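Local coordinates for protein glycoside hydrolase family 31 (Kribbella flavida DSM 17836, PDB 5X3I) that hydrolyses the alpha-1,3-glucosidic linkages of the cyclic tetrasaccharide cyclobis-(1-6)-alpha-nigerosyl inside the cell, yielding isomaltose, at residues T282-L285 / D286-R290; V637-L640 / T641-A645; M655-L658 / F659-H662. The protein carries 1 engineered substitution. One frame throughout, in Å; residues are numbered along the deposited sequence.

Contact 1 of 3, residues T282-L285 / D286-R290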
loop_
_atom_site.group_PDB
_atom_site.type_symbol
_atom_site.label_atom_id
_atom_site.label_comp_id
_atom_site.label_asym_id
_atom_site.label_seq_id
_atom_site.Cartn_x
_atom_site.Cartn_y
_atom_site.Cartn_z
ATOM N N THR A 282 12.778 -2.973 17.553
ATOM C CA THR A 282 14.196 -2.933 17.222
ATOM C C THR A 282 14.672 -4.286 16.706
ATOM O O THR A 282 15.409 -4.363 15.729
ATOM C CB THR A 282 15.052 -2.522 18.435
ATOM O OG1 THR A 282 14.689 -1.205 18.858
ATOM C CG2 THR A 282 16.529 -2.556 18.094
ATOM N N GLY A 283 14.244 -5.351 17.373
ATOM C CA GLY A 283 14.582 -6.692 16.935
ATOM C C GLY A 283 14.087 -6.978 15.526
ATOM O O GLY A 283 14.827 -7.496 14.702
ATOM N N PHE A 284 12.831 -6.643 15.259
ATOM C CA PHE A 284 12.254 -6.775 13.920
ATOM C C PHE A 284 13.076 -5.981 12.890
ATOM O O PHE A 284 13.514 -6.528 11.887
ATOM C CB PHE A 284 10.793 -6.309 13.931
ATOM C CG PHE A 284 10.061 -6.493 12.617
ATOM C CD1 PHE A 284 10.130 -7.686 11.919
ATOM C CD2 PHE A 284 9.272 -5.474 12.106
ATOM C CE1 PHE A 284 9.442 -7.854 10.738
ATOM C CE2 PHE A 284 8.587 -5.633 10.924
ATOM C CZ PHE A 284 8.668 -6.820 10.240
ATOM N N LEU A 285 13.311 -4.702 13.161
ATOM C CA LEU A 285 13.949 -3.832 12.167
ATOM C C LEU A 285 15.429 -4.169 11.980
ATOM O O LEU A 285 15.947 -4.073 10.874
ATOM C CB LEU A 285 13.768 -2.358 12.546
ATOM C CG LEU A 285 12.322 -1.850 12.666
ATOM C CD1 LEU A 285 12.259 -0.322 12.772
ATOM C CD2 LEU A 285 11.445 -2.355 11.531
ATOM N N ASP A 286 16.106 -4.584 13.052
ATOM C CA ASP A 286 17.475 -5.090 12.934
ATOM C C ASP A 286 17.537 -6.231 11.931
ATOM O O ASP A 286 18.520 -6.399 11.218
ATOM C CB ASP A 286 18.018 -5.582 14.279
ATOM C CG ASP A 286 18.621 -4.467 15.112
ATOM O OD1 ASP A 286 18.700 -3.331 14.609
ATOM O OD2 ASP A 286 19.006 -4.733 16.273
ATOM N N GLU A 287 16.489 -7.042 11.925
ATOM C CA GLU A 287 16.400 -8.158 11.005
ATOM C C GLU A 287 15.971 -7.765 9.585
ATOM O O GLU A 287 16.571 -8.205 8.620
ATOM C CB GLU A 287 15.421 -9.193 11.579
ATOM C CG GLU A 287 15.248 -10.452 10.761
ATOM C CD GLU A 287 14.241 -11.424 11.388
ATOM O OE1 GLU A 287 13.473 -12.034 10.619
ATOM O OE2 GLU A 287 14.212 -11.559 12.636
ATOM N N VAL A 288 14.892 -7.003 9.457
ATOM C CA VAL A 288 14.349 -6.739 8.120
ATOM C C VAL A 288 14.666 -5.374 7.479
ATOM O O VAL A 288 14.356 -5.149 6.315
ATOM C CB VAL A 288 12.841 -6.940 8.126
ATOM C CG1 VAL A 288 12.525 -8.309 8.749
ATOM C CG2 VAL A 288 12.149 -5.832 8.895
ATOM N N GLY A 289 15.335 -4.497 8.210
ATOM C CA GLY A 289 15.577 -3.155 7.717
ATOM C C GLY A 289 14.832 -2.029 8.404
ATOM O O GLY A 289 13.821 -2.230 9.083
ATOM N N ARG A 290 15.360 -0.820 8.197
ATOM C CA ARG A 290 15.015 0.355 8.979
ATOM C C ARG A 290 15.144 1.632 8.120
ATOM O O ARG A 290 15.927 1.674 7.182
ATOM C CB ARG A 290 15.932 0.428 10.207
ATOM C CG ARG A 290 15.741 1.605 11.129
ATOM C CD ARG A 290 16.807 1.609 12.226
ATOM N NE ARG A 290 16.507 0.672 13.307
ATOM C CZ ARG A 290 17.152 -0.472 13.511
ATOM N NH1 ARG A 290 18.141 -0.845 12.713
ATOM N NH2 ARG A 290 16.805 -1.245 14.524
#

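Contact 2 of 3, residues V637-L640 / T641-A645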
loop_
_atom_site.group_PDB
_atom_site.type_symbol
_atom_site.label_atom_id
_atom_site.label_comp_id
_atom_site.label_asym_id
_atom_site.label_seq_id
_atom_site.Cartn_x
_atom_site.Cartn_y
_atom_site.Cartn_z
ATOM N N VAL A 637 9.027 21.973 11.467
ATOM C CA VAL A 637 9.986 21.159 10.727
ATOM C C VAL A 637 11.250 20.815 11.536
ATOM O O VAL A 637 11.686 19.665 11.507
ATOM C CB VAL A 637 10.375 21.814 9.388
ATOM C CG1 VAL A 637 11.549 21.079 8.751
ATOM C CG2 VAL A 637 9.183 21.807 8.448
ATOM N N PRO A 638 11.829 21.782 12.282
ATOM C CA PRO A 638 12.988 21.359 13.087
ATOM C C PRO A 638 12.652 20.299 14.156
ATOM O O PRO A 638 13.463 19.418 14.403
ATOM C CB PRO A 638 13.451 22.662 13.748
ATOM C CG PRO A 638 12.981 23.741 12.803
ATOM C CD PRO A 638 11.656 23.245 12.302
ATOM N N TYR A 639 11.491 20.403 14.787
ATOM C CA TYR A 639 11.056 19.392 15.747
ATOM C C TYR A 639 10.914 18.020 15.082
ATOM O O TYR A 639 11.478 17.036 15.552
ATOM C CB TYR A 639 9.737 19.788 16.404
ATOM C CG TYR A 639 9.168 18.709 17.313
ATOM C CD1 TYR A 639 9.717 18.470 18.567
ATOM C CD2 TYR A 639 8.078 17.935 16.919
ATOM C CE1 TYR A 639 9.205 17.490 19.403
ATOM C CE2 TYR A 639 7.553 16.950 17.757
ATOM C CZ TYR A 639 8.125 16.733 18.995
ATOM O OH TYR A 639 7.626 15.760 19.828
ATOM N N LEU A 640 10.183 17.980 13.972
ATOM C CA LEU A 640 9.938 16.734 13.246
ATOM C C LEU A 640 11.247 16.098 12.828
ATOM O O LEU A 640 11.428 14.900 12.973
ATOM C CB LEU A 640 9.048 16.979 12.024
ATOM C CG LEU A 640 7.594 17.304 12.380
ATOM C CD1 LEU A 640 6.847 17.953 11.235
ATOM C CD2 LEU A 640 6.865 16.033 12.833
ATOM N N THR A 641 12.169 16.927 12.342
ATOM C CA THR A 641 13.479 16.472 11.916
ATOM C C THR A 641 14.245 15.827 13.077
ATOM O O THR A 641 14.831 14.763 12.930
ATOM C CB THR A 641 14.321 17.646 11.324
ATOM O OG1 THR A 641 13.639 18.218 10.198
ATOM C CG2 THR A 641 15.671 17.161 10.895
ATOM N N GLU A 642 14.245 16.480 14.232
ATOM C CA GLU A 642 14.933 15.918 15.377
ATOM C C GLU A 642 14.262 14.622 15.826
ATOM O O GLU A 642 14.928 13.645 16.101
ATOM C CB GLU A 642 14.971 16.899 16.542
ATOM C CG GLU A 642 15.779 16.371 17.690
ATOM C CD GLU A 642 16.047 17.414 18.746
ATOM O OE1 GLU A 642 15.092 17.908 19.362
ATOM O OE2 GLU A 642 17.218 17.733 18.951
ATOM N N GLN A 643 12.940 14.641 15.897
ATOM C CA GLN A 643 12.180 13.476 16.344
ATOM C C GLN A 643 12.318 12.293 15.373
ATOM O O GLN A 643 12.418 11.146 15.810
ATOM C CB GLN A 643 10.713 13.851 16.537
ATOM C CG GLN A 643 10.482 14.761 17.731
ATOM C CD GLN A 643 11.003 14.162 19.039
ATOM O OE1 GLN A 643 10.854 12.967 19.296
ATOM N NE2 GLN A 643 11.628 14.991 19.861
ATOM N N ALA A 644 12.352 12.578 14.072
ATOM C CA ALA A 644 12.563 11.531 13.073
ATOM C C ALA A 644 13.914 10.868 13.275
ATOM O O ALA A 644 14.049 9.648 13.151
ATOM C CB ALA A 644 12.462 12.088 11.661
ATOM N N ALA A 645 14.918 11.681 13.583
ATOM C CA ALA A 645 16.234 11.154 13.842
ATOM C C ALA A 645 16.221 10.252 15.090
ATOM O O ALA A 645 16.886 9.231 15.114
ATOM C CB ALA A 645 17.239 12.284 14.003
#

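Contact 3 of 3, residues M655-L658 / F659-H662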
loop_
_atom_site.group_PDB
_atom_site.type_symbol
_atom_site.label_atom_id
_atom_site.label_comp_id
_atom_site.label_asym_id
_atom_site.label_seq_id
_atom_site.Cartn_x
_atom_site.Cartn_y
_atom_site.Cartn_z
ATOM N N MET A 655 4.967 8.554 14.627
ATOM C CA MET A 655 3.551 8.677 14.904
ATOM C C MET A 655 3.237 7.496 15.831
ATOM O O MET A 655 3.054 6.367 15.385
ATOM C CB MET A 655 2.760 8.634 13.586
ATOM C CG MET A 655 1.259 8.836 13.674
ATOM S SD MET A 655 0.509 8.746 12.034
ATOM C CE MET A 655 -1.171 9.217 12.382
ATOM N N ARG A 656 3.093 7.793 17.119
ATOM C CA ARG A 656 3.341 6.780 18.143
ATOM C C ARG A 656 2.131 6.441 18.990
ATOM O O ARG A 656 1.701 7.255 19.810
ATOM C CB ARG A 656 4.496 7.223 19.053
ATOM C CG ARG A 656 4.969 6.160 20.049
ATOM C CD ARG A 656 6.001 6.730 21.016
ATOM N NE ARG A 656 7.085 7.413 20.318
ATOM C CZ ARG A 656 8.013 8.152 20.918
ATOM N NH1 ARG A 656 8.000 8.305 22.234
ATOM N NH2 ARG A 656 8.959 8.744 20.201
ATOM N N PRO A 657 1.589 5.226 18.807
ATOM C CA PRO A 657 0.543 4.720 19.699
ATOM C C PRO A 657 1.017 4.792 21.145
ATOM O O PRO A 657 2.194 4.602 21.407
ATOM C CB PRO A 657 0.365 3.266 19.243
ATOM C CG PRO A 657 0.797 3.258 17.833
ATOM C CD PRO A 657 1.927 4.254 17.755
ATOM N N LEU A 658 0.114 5.077 22.065
ATOM C CA LEU A 658 0.501 5.267 23.453
ATOM C C LEU A 658 1.065 4.011 24.124
ATOM O O LEU A 658 1.709 4.114 25.160
ATOM C CB LEU A 658 -0.682 5.793 24.264
ATOM C CG LEU A 658 -0.841 7.313 24.309
ATOM C CD1 LEU A 658 -1.213 7.858 22.952
ATOM C CD2 LEU A 658 -1.884 7.709 25.336
ATOM N N PHE A 659 0.860 2.834 23.539
ATOM C CA PHE A 659 1.316 1.618 24.214
ATOM C C PHE A 659 2.837 1.492 24.205
ATOM O O PHE A 659 3.397 0.705 24.956
ATOM C CB PHE A 659 0.650 0.363 23.624
ATOM C CG PHE A 659 1.191 -0.084 22.287
ATOM C CD1 PHE A 659 2.295 -0.911 22.206
ATOM C CD2 PHE A 659 0.543 0.259 21.119
ATOM C CE1 PHE A 659 2.771 -1.340 20.984
ATOM C CE2 PHE A 659 1.017 -0.171 19.896
ATOM C CZ PHE A 659 2.129 -0.972 19.831
ATOM N N PHE A 660 3.515 2.290 23.384
ATOM C CA PHE A 660 4.972 2.251 23.361
ATOM C C PHE A 660 5.570 2.814 24.636
ATOM O O PHE A 660 6.500 2.250 25.203
ATOM C CB PHE A 660 5.525 3.016 22.152
ATOM C CG PHE A 660 5.517 2.213 20.886
ATOM C CD1 PHE A 660 6.624 1.481 20.515
ATOM C CD2 PHE A 660 4.392 2.165 20.092
ATOM C CE1 PHE A 660 6.613 0.731 19.366
ATOM C CE2 PHE A 660 4.370 1.410 18.941
ATOM C CZ PHE A 660 5.480 0.696 18.574
ATOM N N ASP A 661 5.013 3.909 25.117
ATOM C CA ASP A 661 5.515 4.538 26.316
ATOM C C ASP A 661 4.708 4.183 27.561
ATOM O O ASP A 661 5.142 4.419 28.635
ATOM C CB ASP A 661 5.580 6.052 26.165
ATOM C CG ASP A 661 6.516 6.498 25.058
ATOM O OD1 ASP A 661 7.607 6.005 24.975
ATOM O OD2 ASP A 661 6.116 7.330 24.282
ATOM N N HIS A 662 3.517 3.660 27.390
ATOM C CA HIS A 662 2.647 3.385 28.504
ATOM C C HIS A 662 2.012 1.996 28.440
ATOM O O HIS A 662 0.824 1.855 28.564
ATOM C CB HIS A 662 1.579 4.446 28.562
ATOM C CG HIS A 662 2.105 5.840 28.515
ATOM N ND1 HIS A 662 2.598 6.484 29.618
ATOM C CD2 HIS A 662 2.207 6.717 27.496
ATOM C CE1 HIS A 662 3.005 7.687 29.275
ATOM N NE2 HIS A 662 2.773 7.854 27.995
HETATM O O HOH W 1 3.817 5.781 23.529
#

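Contact 1 of 3, residues T282-L285 / D286-R290
Phe284 and Val288, one helical turn apart, make the main apolar contact at the end of helix 277-288. Val288 CG2 sits over the centre of the Phe284 ring in a CH-pi contact, 3.9 Å from the centroid and 12° off the ring normal. Its other methyl, CG1, lies 3.7 Å from Phe284 CE1, nearer the rim. With Phe284 CG anti to the backbone N (chi1 -176°), the ring turns one face to the Val288 methyls, the two side chains crossing at a slant. Phe226 stacks on the same ring and His240 meets it edge-to-face, so the aromatic group is fitted into the beta-rich N-terminal region.

The helix leads from strand 267-274 of that region towards strand 302-304 of the TIM barrel, and its last turn is closed by backbone bonds. Asp286 N donates to Thr282 O and Val288 N to Phe284 O, both at 2.8 Å. Gly289 N still reaches Leu285 O (2.8 Å), but the glycine itself has left helical geometry with a positive phi of 110°; at these backbone angles a CB would jam against the carbonyl O of Val288.

Charged groups line another side of the turn. NH1 and NH2 of Arg290 both grip one oxygen, Asp286 OD1, at 3.2 and 2.8 Å respectively; that oxygen lies close to the guanidinium plane, while NH2 approaches from above the carboxylate plane. Leu285 CB covers one guanidinium face, 3.8 Å from Arg290 NH2. Asp651 draws on the same patch, forming a salt bridge with Arg290 NE and a hydrogen bond with Thr282 OG1.

Contact 2 of 3, residues V637-L640 / T641-A645
This is an intrahelical contact on helix 622-650, the long helix that runs from the TIM-barrel region towards the C-terminal sheet, and Tyr639 with Gln643 makes its aromatic part. Gln643 CG lies over one face of the Tyr639 ring, displaced toward the hydroxyl end, in a CH-pi contact 3.5 Å from the centroid; its closest ring atom is Tyr639 CZ, at 3.3 Å. The bend at chi2 (-57°) turns the amide out past the CE1 side of the ring, its plane 31° from the ring's, with Gln643 NE2 3.5 Å from Tyr639 CE1.

On another side of the helix Val637 O accepts twice from Thr641. The backbone N (2.9 Å) and OG1 (2.8 Å) of Thr641 reach Val637 O from opposite faces of the carbonyl plane, so the threonine hydroxyl is satisfied by its own helix. Pro638 has no N-H to give to the preceding turn, where the helix kinks, but its O accepts from Glu642 N.

The polar ends of Tyr639 and Gln643 leave the helix for the hairpin of strands 675-677 and 681-683: Tyr639 OH bonds Leu677 O and Glu680 N, and Gln643 OE1 accepts a hydrogen bond from Asp679 N. Leu640, Thr641 and Ala644 pack against Phe299, which precedes barrel strand 302-304.

Contact 3 of 3, residues M655-L658 / F659-H662
A tight, helix-like turn follows edge strand 655-656 of the antiparallel sheet in the C-terminal domain, and a salt bridge between Arg656 and Asp661 spans it. Arg656 NH1 donates to Asp661 OD2 at 2.9 Å, nearly straight (163°), meeting the syn lone pair of the carboxylate. The acceptor lies in the guanidinium plane, yet the two flat groups are turned 72° against each other. Arg656 CD also passes 3.3 Å from Asp661 OD2, and the bend at chi3 (-51°) beyond it turns the guanidinium so that NH1 meets that oxygen. Pro653 O accepts a hydrogen bond from NE and Asp679 forms a salt bridge with NH2, which fixes the rotation of the guanidinium; Asp661 OD1 is in turn paired with Arg652. A leucine in place of Arg656 would probably leave Asp679 and Asp661 OD2 each without this charged mate, and Pro653 O without the NE donor.

Phe659 to Asp661 curl like a helix turn, but their backbone bonds are irregular. Leu658 O accepts from His662 N at 2.9 Å and, weakly, from Asp661 N; Phe660 N makes a weak bond to Pro657 O. A water links the turn's two sides, donating to Pro657 O and accepting from Asp661 N at 2.7 Å.

The apolar side is built on Pro657. Its CB rests 3.5 Å from Phe659 CD2, and its CD 3.9 Å from Phe660 CE2, both rings running alongside the proline. Phe659 and Phe660 also lean on each other, each with an atom of the other over its face, and His228 meets both edge-to-face. Pro277 and Ser556 pack against both phenylalanines, wedging the turn between helices 277-288 and 541-556.

Overall arrangement
All three contacts are local, and none of them touches another. Contact 3 is the buried one, a non-helical turn combining aromatic packing with a charge network; contacts 1 and 2 are partly buried helical turns, each pairing a CH-pi contact with hydrogen-bonded polar groups. Contacts 2 and 3 lie about 18 Å apart between centres, on elements consecutive in the chain, and both hold Asp679, one by its backbone N and the other by its carboxylate. Contact 1, from the N-terminal side, binds Asp651, just after the helix of contact 2, while Pro277 at the start of its own helix meets the phenylalanines of contact 3. The three therefore border the junction of N-terminal region, barrel and C-terminal sheet.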